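Local structure of ribokinase, putative (Burkholderia thailandensis, 3B1N) at residues 77-82 against 90-95; 198-203 against 208-213; 238-243 against 305-310. The protein probably phosphorylates nucleosides at the expense of ATP, as a nucleoside kinase of the ribokinase family that binds both mizoribine and ADP. All blocks are in the same frame, centred on the assembly; numbering follows the deposited sequence.

Contact 1: residues 77-82 against 90-95; sequences PYLDRM and EYVRVL
Leu-79 and Met-82 both set CG anti to their own carbonyl carbon (chi1 -59° and -75°), which sends both side chains to strand 88-95, Leu-79 to Val-92 and Val-94, Met-82 to Val-92. The pairing belongs to a beta-alpha-beta unit, strand 64-71, helix 76-85, strand 88-95, at the border of the large Rossmann-like sheet of this ribokinase fold. As such a crossover requires, the helix runs back almost antiparallel to the strand that follows it, the short axes lying 11.2 Å apart at closest approach. Val-92 and Val-94, two residues apart on the strand, present their side chains to the helix, whereas Arg-93 between them points away. Leu-79 ends in a fork that serves both valines: CD2 lies 4.1 Å from Val-92 CG1, while CD1 comes to 4.0 Å from Val-94 CG2. The side chains of Leu-79 and Val-92 lie alongside each other, pointing opposite ways. All of these contacts are apolar, and the layer continues onto strand 64-71, where Leu-79 and Val-92 both rest on Leu-70 and Met-82 touches Met-66. Backbone hydrogen bonds from Arg-93 to Gly-68 and Leu-70 join the two strands beneath. Met-82 is extended as far as its sulfur and then bends, turning its methyl CE to within 3.5 Å of Val-92 CG2, with SD 4.0 Å from that same methyl.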
loop_
_atom_site.group_PDB
_atom_site.type_symbol
_atom_site.label_atom_id
_atom_site.label_comp_id
_atom_site.label_asym_id
_atom_site.label_seq_id
_atom_site.Cartn_x
_atom_site.Cartn_y
_atom_site.Cartn_z
ATOM N N PRO B 77 -15.195 -5.081 19.263
ATOM C CA PRO B 77 -14.468 -3.879 19.717
ATOM C C PRO B 77 -15.071 -2.592 19.185
ATOM O O PRO B 77 -15.080 -1.561 19.892
ATOM C CB PRO B 77 -13.042 -4.102 19.192
ATOM C CG PRO B 77 -12.932 -5.633 19.251
ATOM C CD PRO B 77 -14.270 -6.111 18.737
ATOM N N TYR B 78 -15.550 -2.600 17.953
ATOM C CA TYR B 78 -16.175 -1.404 17.383
ATOM C C TYR B 78 -17.515 -1.118 18.031
ATOM O O TYR B 78 -17.794 0.057 18.300
ATOM C CB TYR B 78 -16.314 -1.534 15.842
ATOM C CG TYR B 78 -15.923 -0.271 15.084
ATOM C CD1 TYR B 78 -15.127 -0.336 13.923
ATOM C CD2 TYR B 78 -16.449 0.970 15.441
ATOM C CE1 TYR B 78 -14.790 0.803 13.210
ATOM C CE2 TYR B 78 -16.116 2.115 14.736
ATOM C CZ TYR B 78 -15.283 2.023 13.612
ATOM O OH TYR B 78 -14.983 3.169 12.924
ATOM N N LEU B 79 -18.328 -2.163 18.283
ATOM C CA LEU B 79 -19.614 -1.958 18.959
ATOM C C LEU B 79 -19.345 -1.369 20.325
ATOM O O LEU B 79 -20.063 -0.395 20.712
ATOM C CB LEU B 79 -20.410 -3.250 19.096
ATOM C CG LEU B 79 -20.712 -3.896 17.736
ATOM C CD1 LEU B 79 -21.430 -5.191 17.999
ATOM C CD2 LEU B 79 -21.555 -2.985 16.809
ATOM N N ASP B 80 -18.336 -1.907 21.029
ATOM C CA ASP B 80 -18.073 -1.418 22.419
ATOM C C ASP B 80 -17.579 0.017 22.380
ATOM O O ASP B 80 -17.938 0.823 23.234
ATOM C CB ASP B 80 -17.054 -2.350 23.067
ATOM C CG ASP B 80 -17.634 -3.715 23.378
ATOM O OD1 ASP B 80 -18.856 -3.928 23.238
ATOM O OD2 ASP B 80 -16.819 -4.543 23.809
ATOM N N ARG B 81 -16.797 0.357 21.371
ATOM C CA ARG B 81 -16.311 1.722 21.229
ATOM C C ARG B 81 -17.474 2.691 20.966
ATOM O O ARG B 81 -17.515 3.790 21.525
ATOM C CB ARG B 81 -15.323 1.778 20.079
ATOM C CG ARG B 81 -14.943 3.190 19.663
ATOM C CD ARG B 81 -13.991 3.113 18.500
ATOM N NE ARG B 81 -13.567 4.454 18.032
ATOM C CZ ARG B 81 -12.649 5.170 18.660
ATOM N NH1 ARG B 81 -12.123 4.685 19.770
ATOM N NH2 ARG B 81 -12.268 6.361 18.205
ATOM N N MET B 82 -18.443 2.283 20.146
ATOM C CA MET B 82 -19.564 3.145 19.844
ATOM C C MET B 82 -20.315 3.407 21.130
ATOM O O MET B 82 -20.680 4.563 21.400
ATOM C CB MET B 82 -20.461 2.465 18.829
ATOM C CG MET B 82 -19.825 2.529 17.471
ATOM S SD MET B 82 -20.853 1.699 16.254
ATOM C CE MET B 82 -22.284 2.749 16.244
ATOM N N GLU B 90 -28.053 2.117 16.235
ATOM C CA GLU B 90 -29.406 1.899 15.673
ATOM C C GLU B 90 -29.316 1.286 14.255
ATOM O O GLU B 90 -29.991 0.268 13.962
ATOM C CB GLU B 90 -30.161 3.251 15.634
ATOM C CG GLU B 90 -31.541 3.158 15.014
ATOM C CD GLU B 90 -32.335 4.462 15.125
ATOM O OE1 GLU B 90 -33.523 4.452 14.743
ATOM O OE2 GLU B 90 -31.776 5.507 15.542
ATOM N N TYR B 91 -28.459 1.862 13.409
ATOM C CA TYR B 91 -28.388 1.475 11.972
ATOM C C TYR B 91 -27.091 0.740 11.624
ATOM O O TYR B 91 -26.734 0.658 10.440
ATOM C CB TYR B 91 -28.554 2.710 11.075
ATOM C CG TYR B 91 -29.834 3.475 11.341
ATOM C CD1 TYR B 91 -31.058 2.882 11.062
ATOM C CD2 TYR B 91 -29.805 4.765 11.867
ATOM C CE1 TYR B 91 -32.262 3.556 11.321
ATOM C CE2 TYR B 91 -31.006 5.472 12.116
ATOM C CZ TYR B 91 -32.220 4.842 11.847
ATOM O OH TYR B 91 -33.403 5.538 12.069
ATOM N N VAL B 92 -26.403 0.236 12.658
ATOM C CA VAL B 92 -25.181 -0.593 12.471
ATOM C C VAL B 92 -25.643 -2.066 12.496
ATOM O O VAL B 92 -26.020 -2.593 13.563
ATOM C CB VAL B 92 -24.110 -0.304 13.545
ATOM C CG1 VAL B 92 -22.890 -1.236 13.368
ATOM C CG2 VAL B 92 -23.672 1.139 13.438
ATOM N N ARG B 93 -25.605 -2.743 11.351
ATOM C CA ARG B 93 -26.067 -4.134 11.272
ATOM C C ARG B 93 -24.863 -5.060 11.325
ATOM O O ARG B 93 -23.883 -4.824 10.627
ATOM C CB ARG B 93 -26.913 -4.375 10.020
ATOM C CG ARG B 93 -27.265 -5.842 9.842
ATOM C CD ARG B 93 -28.696 -6.112 9.482
ATOM N NE ARG B 93 -28.856 -7.477 8.976
ATOM C CZ ARG B 93 -29.766 -7.799 8.060
ATOM N NH1 ARG B 93 -29.878 -9.058 7.614
ATOM N NH2 ARG B 93 -30.559 -6.830 7.609
ATOM N N VAL B 94 -24.938 -6.064 12.163
ATOM C CA VAL B 94 -23.853 -7.028 12.330
ATOM C C VAL B 94 -24.191 -8.353 11.635
ATOM O O VAL B 94 -25.197 -8.989 11.974
ATOM C CB VAL B 94 -23.587 -7.275 13.806
ATOM C CG1 VAL B 94 -22.471 -8.316 13.976
ATOM C CG2 VAL B 94 -23.164 -5.959 14.473
ATOM N N LEU B 95 -23.352 -8.788 10.697
ATOM C CA LEU B 95 -23.649 -10.035 9.950
ATOM C C LEU B 95 -22.969 -11.236 10.555
ATOM O O LEU B 95 -21.766 -11.235 10.830
ATOM C CB LEU B 95 -23.179 -9.910 8.508
ATOM C CG LEU B 95 -23.549 -8.638 7.770
ATOM C CD1 LEU B 95 -22.939 -8.667 6.342
ATOM C CD2 LEU B 95 -25.057 -8.466 7.750
#

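Contact 2: residues 198-203 against 208-213; sequences LVCDKT and DEIASR. With NA (sodium ion), chain H.
Helix 193-203 and the short helix 207-211 are two consecutive helices joined by a short loop, part of the alpha/beta ribokinase fold, and their backbones come nearest at Cys-200 and Ile-210, whose CA atoms are 8.0 Å apart. A single side chain bridges that gap. Ile-210 points toward the longer helix and reaches it with its terminal methyl: CD1 lies 3.7 Å from Val-199 CG1 and 3.8 Å from Cys-200 SG, so the methyl meets two successive residues of one helical turn. Val-199 and Ile-210 are both buried, and the apolar cluster extends to Ile-183 of helix 176-185, which Val-199 touches, and to Trp-205 in the turn, on which Ile-210 packs. Thr-203, one turn beyond Val-199, bends its hydroxyl back (chi1 60°) and donates OG1 to Val-199 O at 2.8 Å; Thr-203 N reaches the same oxygen from the opposite face of its carbonyl plane. Glu-209 O likewise takes two donors: Ser-212 OG on one face and Arg-213 NH2 on the other, the arginine N-H coming from above the carbonyl plane although the oxygen lies in the guanidinium plane. Arg-213 also makes a cation-pi contact with Trp-205. The backbone carbonyl of Arg-213 joins those of Ile-183, Glu-184 and Ala-186 round a sodium ion, with Arg-213 O 2.2 Å from the metal.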
loop_
_atom_site.group_PDB
_atom_site.type_symbol
_atom_site.label_atom_id
_atom_site.label_comp_id
_atom_site.label_asym_id
_atom_site.label_seq_id
_atom_site.Cartn_x
_atom_site.Cartn_y
_atom_site.Cartn_z
ATOM N N LEU B 198 -11.304 12.978 -11.285
ATOM C CA LEU B 198 -11.867 11.722 -11.744
ATOM C C LEU B 198 -13.367 11.845 -11.969
ATOM O O LEU B 198 -13.900 11.224 -12.902
ATOM C CB LEU B 198 -11.548 10.608 -10.735
ATOM C CG LEU B 198 -10.308 9.737 -10.920
ATOM C CD1 LEU B 198 -9.076 10.537 -11.241
ATOM C CD2 LEU B 198 -10.120 8.923 -9.684
ATOM N N VAL B 199 -14.059 12.641 -11.141
ATOM C CA VAL B 199 -15.514 12.815 -11.348
ATOM C C VAL B 199 -15.801 13.541 -12.679
ATOM O O VAL B 199 -16.705 13.122 -13.445
ATOM C CB VAL B 199 -16.153 13.582 -10.175
ATOM C CG1 VAL B 199 -17.631 13.966 -10.521
ATOM C CG2 VAL B 199 -16.141 12.690 -8.888
ATOM N N CYS B 200 -15.057 14.619 -12.919
ATOM C CA CYS B 200 -15.184 15.379 -14.186
ATOM C C CYS B 200 -14.900 14.444 -15.356
ATOM O O CYS B 200 -15.677 14.378 -16.318
ATOM C CB CYS B 200 -14.186 16.499 -14.186
ATOM S SG CYS B 200 -14.624 17.849 -13.110
ATOM N N ASP B 201 -13.808 13.684 -15.268
ATOM C CA ASP B 201 -13.460 12.734 -16.353
ATOM C C ASP B 201 -14.555 11.711 -16.622
ATOM O O ASP B 201 -14.898 11.449 -17.785
ATOM C CB ASP B 201 -12.163 11.998 -16.047
ATOM C CG ASP B 201 -10.937 12.879 -16.164
ATOM O OD1 ASP B 201 -11.026 14.086 -16.532
ATOM O OD2 ASP B 201 -9.851 12.337 -15.849
ATOM N N LYS B 202 -15.128 11.136 -15.572
ATOM C CA LYS B 202 -16.078 10.028 -15.725
ATOM C C LYS B 202 -17.462 10.532 -16.158
ATOM O O LYS B 202 -18.152 9.894 -16.965
ATOM C CB LYS B 202 -16.141 9.176 -14.436
ATOM C CG LYS B 202 -17.176 8.020 -14.416
ATOM C CD LYS B 202 -16.826 6.944 -13.347
ATOM C CE LYS B 202 -15.649 6.038 -13.811
ATOM N NZ LYS B 202 -15.210 5.170 -12.669
ATOM N N THR B 203 -17.870 11.674 -15.614
ATOM C CA THR B 203 -19.177 12.223 -15.966
ATOM C C THR B 203 -19.162 12.886 -17.332
ATOM O O THR B 203 -20.223 13.003 -17.980
ATOM C CB THR B 203 -19.669 13.294 -14.966
ATOM O OG1 THR B 203 -18.733 14.377 -14.918
ATOM C CG2 THR B 203 -19.937 12.705 -13.573
ATOM N N ASP B 208 -17.951 23.417 -13.490
ATOM C CA ASP B 208 -19.062 24.346 -13.692
ATOM C C ASP B 208 -20.365 23.606 -13.812
ATOM O O ASP B 208 -21.361 24.000 -13.196
ATOM C CB ASP B 208 -18.867 25.176 -14.980
ATOM C CG ASP B 208 -17.936 26.368 -14.795
ATOM O OD1 ASP B 208 -17.591 26.734 -13.648
ATOM O OD2 ASP B 208 -17.557 26.964 -15.836
ATOM N N GLU B 209 -20.348 22.545 -14.620
ATOM C CA GLU B 209 -21.526 21.737 -14.871
ATOM C C GLU B 209 -21.955 20.938 -13.637
ATOM O O GLU B 209 -23.131 20.781 -13.374
ATOM C CB GLU B 209 -21.321 20.865 -16.109
ATOM C CG GLU B 209 -21.344 21.724 -17.399
ATOM C CD GLU B 209 -20.761 21.054 -18.644
ATOM O OE1 GLU B 209 -21.175 21.449 -19.765
ATOM O OE2 GLU B 209 -19.880 20.174 -18.538
ATOM N N ILE B 210 -20.992 20.453 -12.862
ATOM C CA ILE B 210 -21.329 19.739 -11.639
ATOM C C ILE B 210 -21.959 20.700 -10.617
ATOM O O ILE B 210 -22.982 20.389 -9.962
ATOM C CB ILE B 210 -20.064 19.039 -11.070
ATOM C CG1 ILE B 210 -19.593 17.927 -12.013
ATOM C CG2 ILE B 210 -20.290 18.490 -9.666
ATOM C CD1 ILE B 210 -18.188 17.472 -11.716
ATOM N N ALA B 211 -21.333 21.871 -10.513
ATOM C CA ALA B 211 -21.729 22.899 -9.574
ATOM C C ALA B 211 -23.163 23.359 -9.848
ATOM O O ALA B 211 -23.893 23.721 -8.930
ATOM C CB ALA B 211 -20.781 24.086 -9.680
ATOM N N SER B 212 -23.570 23.315 -11.116
ATOM C CA SER B 212 -24.943 23.706 -11.463
ATOM C C SER B 212 -25.980 22.691 -11.003
ATOM O O SER B 212 -27.156 23.030 -10.923
ATOM C CB SER B 212 -25.073 23.984 -12.962
ATOM O OG SER B 212 -25.124 22.780 -13.708
ATOM N N ARG B 213 -25.555 21.463 -10.679
ATOM C CA ARG B 213 -26.482 20.391 -10.280
ATOM C C ARG B 213 -26.565 20.101 -8.777
ATOM O O ARG B 213 -27.254 19.155 -8.364
ATOM C CB ARG B 213 -26.173 19.126 -11.072
ATOM C CG ARG B 213 -26.302 19.350 -12.596
ATOM C CD ARG B 213 -25.862 18.104 -13.307
ATOM N NE ARG B 213 -26.324 18.051 -14.700
ATOM C CZ ARG B 213 -25.818 18.771 -15.696
ATOM N NH1 ARG B 213 -26.310 18.605 -16.920
ATOM N NH2 ARG B 213 -24.845 19.652 -15.487
HETATM NA NA NA H . -28.012 17.388 -7.265
HETATM O O HOH W 1 -29.927 18.836 -6.685
#

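Contact 3: residues 238-243 against 305-310; sequences PAVRAE and TAFGYR. With ADP (adenosine-5'-diphosphate), chain G.
Val-240 and Phe-307 cross at about a right angle, and the valine meets the far end of the ring: Val-240 CG2 lies 3.4 Å from Phe-307 CZ and 3.9 Å from CE2. The approach is oblique to the ring. Pro-238 also comes obliquely, its CG 4.0 Å from Phe-307 CE1, so two residues of the same loop grip neighbouring atoms at the ring's end. With CG anti to its carbonyl carbon (chi1 -58°), Phe-307 carries this end nearer to the loop than its CB would suggest. One face of the ring is covered from within its own helix by Ala-306 CB, 3.7 Å above the centre; the same methyl stands 4.0 Å from Val-240 CG2. On its backbone side Val-240 belongs to the nucleotide pocket, its O 3.2 Å from C2 of the ADP adenine, while Ala-242 CB sits near N1. Val-240 thus turns its side chain to helix 296-307 and its carbonyl to the base. The loop follows strand 233-237, at one edge of the large sheet, and helix 269-284 packs against both partners, Arg-274 touching Pro-238 and Phe-307, and Ala-281 touching Val-240; within helix 296-307 the ring also meets Phe-303.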
loop_
_atom_site.group_PDB
_atom_site.type_symbol
_atom_site.label_atom_id
_atom_site.label_comp_id
_atom_site.label_asym_id
_atom_site.label_seq_id
_atom_site.Cartn_x
_atom_site.Cartn_y
_atom_site.Cartn_z
ATOM N N PRO B 238 -9.255 28.590 4.156
ATOM C CA PRO B 238 -7.842 28.338 4.479
ATOM C C PRO B 238 -7.651 27.076 5.267
ATOM O O PRO B 238 -8.528 26.709 6.063
ATOM C CB PRO B 238 -7.440 29.532 5.362
ATOM C CG PRO B 238 -8.725 30.213 5.747
ATOM C CD PRO B 238 -9.873 29.668 4.960
ATOM N N ALA B 239 -6.481 26.458 5.120
ATOM C CA ALA B 239 -6.078 25.452 6.080
ATOM C C ALA B 239 -5.781 26.043 7.445
ATOM O O ALA B 239 -5.417 27.223 7.562
ATOM C CB ALA B 239 -4.829 24.685 5.563
ATOM N N VAL B 240 -5.906 25.232 8.478
ATOM C CA VAL B 240 -5.412 25.561 9.807
ATOM C C VAL B 240 -4.040 24.915 9.924
ATOM O O VAL B 240 -3.904 23.729 9.634
ATOM C CB VAL B 240 -6.371 25.044 10.924
ATOM C CG1 VAL B 240 -5.848 25.295 12.322
ATOM C CG2 VAL B 240 -7.684 25.767 10.812
ATOM N N ARG B 241 -3.036 25.687 10.335
ATOM C CA ARG B 241 -1.691 25.109 10.551
ATOM C C ARG B 241 -1.747 23.965 11.530
ATOM O O ARG B 241 -2.213 24.113 12.657
ATOM C CB ARG B 241 -0.719 26.207 11.060
ATOM C CG ARG B 241 0.732 25.753 11.168
ATOM C CD ARG B 241 1.692 26.878 10.805
ATOM N NE ARG B 241 2.591 26.442 9.730
ATOM C CZ ARG B 241 2.367 26.619 8.421
ATOM N NH1 ARG B 241 3.246 26.169 7.525
ATOM N NH2 ARG B 241 1.272 27.247 7.995
ATOM N N ALA B 242 -1.247 22.805 11.097
ATOM C CA ALA B 242 -1.234 21.622 11.937
ATOM C C ALA B 242 -0.197 21.762 13.020
ATOM O O ALA B 242 0.920 22.223 12.724
ATOM C CB ALA B 242 -0.876 20.402 11.075
ATOM N N GLU B 243 -0.528 21.301 14.223
ATOM C CA GLU B 243 0.466 21.322 15.307
ATOM C C GLU B 243 1.645 20.414 14.953
ATOM O O GLU B 243 2.801 20.748 15.291
ATOM C CB GLU B 243 -0.136 20.965 16.672
ATOM C CG GLU B 243 -1.371 21.803 17.069
ATOM C CD GLU B 243 -1.063 23.203 17.583
ATOM O OE1 GLU B 243 -0.551 24.045 16.799
ATOM O OE2 GLU B 243 -1.374 23.465 18.768
ATOM N N THR B 305 -8.537 30.976 17.852
ATOM C CA THR B 305 -7.131 31.286 17.570
ATOM C C THR B 305 -6.845 31.336 16.081
ATOM O O THR B 305 -6.157 32.240 15.609
ATOM C CB THR B 305 -6.197 30.306 18.233
ATOM O OG1 THR B 305 -6.367 30.429 19.652
ATOM C CG2 THR B 305 -4.756 30.627 17.883
ATOM N N ALA B 306 -7.394 30.380 15.315
ATOM C CA ALA B 306 -7.140 30.345 13.880
ATOM C C ALA B 306 -7.799 31.456 13.090
ATOM O O ALA B 306 -7.212 31.977 12.145
ATOM C CB ALA B 306 -7.614 28.974 13.278
ATOM N N PHE B 307 -9.024 31.805 13.474
ATOM C CA PHE B 307 -9.900 32.604 12.602
ATOM C C PHE B 307 -10.369 33.928 13.170
ATOM O O PHE B 307 -10.901 34.715 12.426
ATOM C CB PHE B 307 -11.107 31.783 12.175
ATOM C CG PHE B 307 -10.722 30.531 11.470
ATOM C CD1 PHE B 307 -9.950 30.594 10.284
ATOM C CD2 PHE B 307 -11.131 29.285 11.976
ATOM C CE1 PHE B 307 -9.578 29.406 9.619
ATOM C CE2 PHE B 307 -10.747 28.087 11.302
ATOM C CZ PHE B 307 -10.001 28.167 10.128
ATOM N N GLY B 308 -10.224 34.118 14.464
ATOM C CA GLY B 308 -10.470 35.432 15.089
ATOM C C GLY B 308 -11.907 35.668 15.508
ATOM O O GLY B 308 -12.264 36.780 15.936
ATOM N N TYR B 309 -12.753 34.642 15.403
ATOM C CA TYR B 309 -14.143 34.747 15.836
ATOM C C TYR B 309 -14.664 33.430 16.359
ATOM O O TYR B 309 -13.993 32.387 16.209
ATOM C CB TYR B 309 -15.039 35.314 14.730
ATOM C CG TYR B 309 -15.269 34.443 13.494
ATOM C CD1 TYR B 309 -16.495 33.763 13.325
ATOM C CD2 TYR B 309 -14.305 34.329 12.491
ATOM C CE1 TYR B 309 -16.722 32.975 12.179
ATOM C CE2 TYR B 309 -14.525 33.520 11.342
ATOM C CZ TYR B 309 -15.729 32.861 11.210
ATOM O OH TYR B 309 -15.992 32.114 10.061
ATOM N N ARG B 310 -15.820 33.494 17.021
ATOM C CA ARG B 310 -16.473 32.319 17.597
ATOM C C ARG B 310 -17.428 31.704 16.559
ATOM O O ARG B 310 -18.279 32.426 16.004
ATOM C CB ARG B 310 -17.243 32.706 18.862
ATOM C CG ARG B 310 -17.744 31.521 19.683
ATOM C CD ARG B 310 -18.314 31.921 21.081
ATOM N NE ARG B 310 -19.060 33.192 21.046
ATOM C CZ ARG B 310 -20.255 33.381 20.466
ATOM N NH1 ARG B 310 -20.897 32.383 19.847
ATOM N NH2 ARG B 310 -20.812 34.589 20.494
HETATM P PB ADP G . -8.718 13.456 1.976
HETATM O O1B ADP G . -7.848 13.110 0.778
HETATM O O2B ADP G . -10.160 13.244 1.629
HETATM O O3B ADP G . -8.409 12.917 3.328
HETATM P PA ADP G . -7.500 16.195 2.085
HETATM O O1A ADP G . -6.091 15.586 2.067
HETATM O O2A ADP G . -7.910 17.139 0.996
HETATM O O3A ADP G . -8.649 15.110 2.089
HETATM O "O5'" ADP G . -7.545 16.836 3.511
HETATM C "C5'" ADP G . -8.818 17.335 3.940
HETATM C "C4'" ADP G . -8.712 18.592 4.791
HETATM O "O4'" ADP G . -7.937 18.299 5.973
HETATM C "C3'" ADP G . -7.980 19.766 4.098
HETATM O "O3'" ADP G . -8.864 20.499 3.236
HETATM C "C2'" ADP G . -7.422 20.492 5.296
HETATM O "O2'" ADP G . -8.433 21.355 5.861
HETATM C "C1'" ADP G . -7.106 19.409 6.290
HETATM N N9 ADP G . -5.695 18.973 6.101
HETATM C C8 ADP G . -5.190 17.968 5.315
HETATM N N7 ADP G . -3.820 17.950 5.401
HETATM C C5 ADP G . -3.465 18.974 6.163
HETATM C C6 ADP G . -2.194 19.537 6.613
HETATM N N6 ADP G . -1.047 18.926 6.204
HETATM N N1 ADP G . -2.214 20.599 7.396
HETATM C C2 ADP G . -3.364 21.195 7.793
HETATM N N3 ADP G . -4.562 20.715 7.434
HETATM C C4 ADP G . -4.672 19.662 6.625
#

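Overall arrangement
The three contacts follow one another along the chain and illustrate how contacts in one alpha/beta kinase can lie far apart: their centres are 30 to 35 Å from each other, and no two touch. Contacts 1 and 3 belong to the two ends of the large nine-stranded sheet, the first at edge strand 88-95, the third in the loop leaving edge strand 233-237. Contact 2, on the opposite side of the chain's centre from contact 1, joins helices that come between strands 188-192 and 216-220 along the chain. Contact 3 alone reaches ADP directly; contact 2 holds part of the sodium site, and the side chain of Met-82 in contact 1 is about 14 Å from the bound mizoribine.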